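Local structure of N-(5'-phosphoribosyl)anthranilate isomerase (Thermococcus kodakarensis, 5LHF) at residues A[170-173]-A[174-178]. The protein catalyses the isomerisation of N-(5-phospho-beta-D-ribosyl)anthranilate to 1-(2-carboxyphenylamino)-1-deoxy-D-ribulose 5-phosphate, the third of five steps from chorismate to tryptophan. Numbering follows the deposited sequence.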
ATOM      1  N   VAL A 170     -15.433   2.985   0.015  1.00 12.77           N
ATOM      2  CA  VAL A 170     -14.487   2.877  -1.095  1.00 11.61           C
ATOM      3  C   VAL A 170     -15.105   3.328  -2.415  1.00 14.31           C
ATOM      4  O   VAL A 170     -14.388   3.830  -3.295  1.00 15.52           O
ATOM      5  CB  VAL A 170     -13.917   1.447  -1.190  1.00 12.39           C
ATOM      6  CG1 VAL A 170     -14.945   0.476  -1.737  1.00 10.51           C
ATOM      7  CG2 VAL A 170     -12.655   1.447  -2.042  1.00 13.76           C
ATOM      8  N   GLY A 171     -16.425   3.184  -2.581  1.00 14.08           N
ATOM      9  CA  GLY A 171     -17.051   3.592  -3.833  1.00 15.41           C
ATOM     10  C   GLY A 171     -16.913   5.080  -4.075  1.00 20.22           C
ATOM     11  O   GLY A 171     -16.606   5.518  -5.189  1.00 19.01           O
ATOM     12  N   GLU A 172     -17.103   5.873  -3.025  1.00 20.58           N
ATOM     13  CA  GLU A 172     -16.928   7.311  -3.151  1.00 22.05           C
ATOM     14  C   GLU A 172     -15.462   7.657  -3.387  1.00 24.00           C
ATOM     15  O   GLU A 172     -15.148   8.517  -4.218  1.00 22.42           O
ATOM     16  CB  GLU A 172     -17.466   8.009  -1.903  1.00 21.58           C
ATOM     17  CG  GLU A 172     -17.395   9.529  -1.967  1.00 34.38           C
ATOM     18  CD  GLU A 172     -17.333  10.170  -0.592  1.00 43.49           C
ATOM     19  OE1 GLU A 172     -17.014   9.455   0.383  1.00 49.18           O
ATOM     20  OE2 GLU A 172     -17.603  11.386  -0.487  1.00 44.10           O
ATOM     21  N   ALA A 173     -14.550   6.981  -2.684  1.00 22.40           N
ATOM     22  CA  ALA A 173     -13.126   7.234  -2.888  1.00 14.89           C
ATOM     23  C   ALA A 173     -12.709   6.946  -4.329  1.00 17.67           C
ATOM     24  O   ALA A 173     -11.911   7.687  -4.914  1.00 19.13           O
ATOM     25  CB  ALA A 173     -12.304   6.385  -1.916  1.00 13.39           C
ATOM     26  N   ILE A 174     -13.242   5.874  -4.918  1.00 15.94           N
ATOM     27  CA  ILE A 174     -12.837   5.506  -6.270  1.00 12.99           C
ATOM     28  C   ILE A 174     -13.349   6.526  -7.280  1.00 18.80           C
ATOM     29  O   ILE A 174     -12.587   7.043  -8.100  1.00 19.44           O
ATOM     30  CB  ILE A 174     -13.312   4.081  -6.610  1.00 15.64           C
ATOM     31  CG1 ILE A 174     -12.420   3.053  -5.912  1.00 11.89           C
ATOM     32  CG2 ILE A 174     -13.306   3.863  -8.130  1.00 20.09           C
ATOM     33  CD1 ILE A 174     -13.016   1.612  -5.827  1.00 14.03           C
ATOM     34  N   ARG A 175     -14.646   6.819  -7.263  1.00 25.11           N
ATOM     35  CA  ARG A 175     -15.108   7.705  -8.323  1.00 26.86           C
ATOM     36  C   ARG A 175     -14.708   9.157  -8.088  1.00 29.83           C
ATOM     37  O   ARG A 175     -14.770   9.960  -9.030  1.00 24.11           O
ATOM     38  CB  ARG A 175     -16.616   7.538  -8.529  1.00 47.94           C
ATOM     39  CG  ARG A 175     -16.956   6.197  -9.213  1.00 57.05           C
ATOM     40  CD  ARG A 175     -18.460   5.923  -9.299  1.00 60.36           C
ATOM     41  NE  ARG A 175     -19.030   5.539  -8.010  1.00 63.02           N
ATOM     42  CZ  ARG A 175     -19.607   6.385  -7.159  1.00 59.69           C
ATOM     43  NH1 ARG A 175     -19.698   7.672  -7.451  1.00 58.64           N
ATOM     44  NH2 ARG A 175     -20.087   5.946  -6.012  1.00 57.22           N
ATOM     45  N   TRP A 176     -14.236   9.496  -6.884  1.00 19.49           N
ATOM     46  CA  TRP A 176     -13.669  10.816  -6.621  1.00 25.11           C
ATOM     47  C   TRP A 176     -12.221  10.903  -7.094  1.00 21.67           C
ATOM     48  O   TRP A 176     -11.843  11.846  -7.798  1.00 24.59           O
ATOM     49  CB  TRP A 176     -13.768  11.128  -5.127  1.00 25.41           C
ATOM     50  CG  TRP A 176     -13.420  12.521  -4.711  1.00 29.44           C
ATOM     51  CD1 TRP A 176     -12.557  13.392  -5.327  1.00 35.56           C
ATOM     52  CD2 TRP A 176     -13.940  13.217  -3.572  1.00 32.76           C
ATOM     53  NE1 TRP A 176     -12.509  14.582  -4.638  1.00 31.92           N
ATOM     54  CE2 TRP A 176     -13.350  14.500  -3.557  1.00 33.26           C
ATOM     55  CE3 TRP A 176     -14.847  12.877  -2.562  1.00 35.53           C
ATOM     56  CZ2 TRP A 176     -13.635  15.441  -2.566  1.00 39.87           C
ATOM     57  CZ3 TRP A 176     -15.130  13.812  -1.579  1.00 40.69           C
ATOM     58  CH2 TRP A 176     -14.528  15.080  -1.591  1.00 43.03           C
ATOM     59  N   VAL A 177     -11.402   9.919  -6.735  1.00 14.69           N
ATOM     60  CA  VAL A 177      -9.970   9.985  -7.041  1.00 14.49           C
ATOM     61  C   VAL A 177      -9.638   9.331  -8.381  1.00 19.04           C
ATOM     62  O   VAL A 177      -8.672   9.732  -9.038  1.00 17.48           O
ATOM     63  CB  VAL A 177      -9.181   9.335  -5.895  1.00 15.52           C
ATOM     64  CG1 VAL A 177      -7.675   9.264  -6.203  1.00 15.68           C
ATOM     65  CG2 VAL A 177      -9.435  10.092  -4.598  1.00 14.22           C
ATOM     66  N   LYS A 178     -10.431   8.344  -8.798  1.00 19.71           N
ATOM     67  CA  LYS A 178     -10.165   7.535  -9.984  1.00 23.79           C
ATOM     68  C   LYS A 178      -8.737   6.980 -10.003  1.00 19.87           C
ATOM     69  O   LYS A 178      -7.979   7.227 -10.947  1.00 18.13           O
ATOM     70  CB  LYS A 178     -10.463   8.316 -11.258  1.00 20.97           C
ATOM     71  CG  LYS A 178     -11.919   8.737 -11.385  1.00 28.65           C
ATOM     72  CD  LYS A 178     -12.166   9.451 -12.696  1.00 39.76           C
ATOM     73  CE  LYS A 178     -13.650   9.629 -12.943  1.00 47.69           C
ATOM     74  NZ  LYS A 178     -14.283  10.435 -11.862  1.00 49.43           N
TER
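Val-170 and Ile-174 sit one helical turn apart with their side chains abreast, pointing the same way, and CG2 of Val-170 meets CD1 of Ile-174 at 3.8 Å. With CG1 of Ile-174 opposite its own carbonyl carbon (chi1 -76°), the CG1-CD1 branch runs back alongside Val-170, CG1 passing 3.4 Å from Val-170 O. Both reach helix 196-207, Val-170 on Phe-202 and Val-205, Ile-174 on Val-206. Were Ile-174 cut back to an alanine, a gap would probably open beside Val-170 CG2 and the contact with Val-206 would probably be lost. On another flank Glu-172 lies alongside Trp-176: OE2 comes to the ring edge, near its plane, 3.6 Å from CZ3, the carboxylate turned 56° from the indole. That indole packs edge-to-face with Tyr-147 of helix 143-156. Arg-175 bends at chi3 (-74°), which carries its guanidinium back so that Gly-171 O faces one side of it, offset toward the rim; backbone Arg-175 N bonds that oxygen at 3.1 Å. At the end, Lys-178 takes positive phi, and its NZ donates to Arg-175 O at 2.9 Å. The three i-to-i+4 pairs belong to helix 170-177, the beta-alpha-beta crossover between strands 160-162 and 181-184 of the TIM barrel.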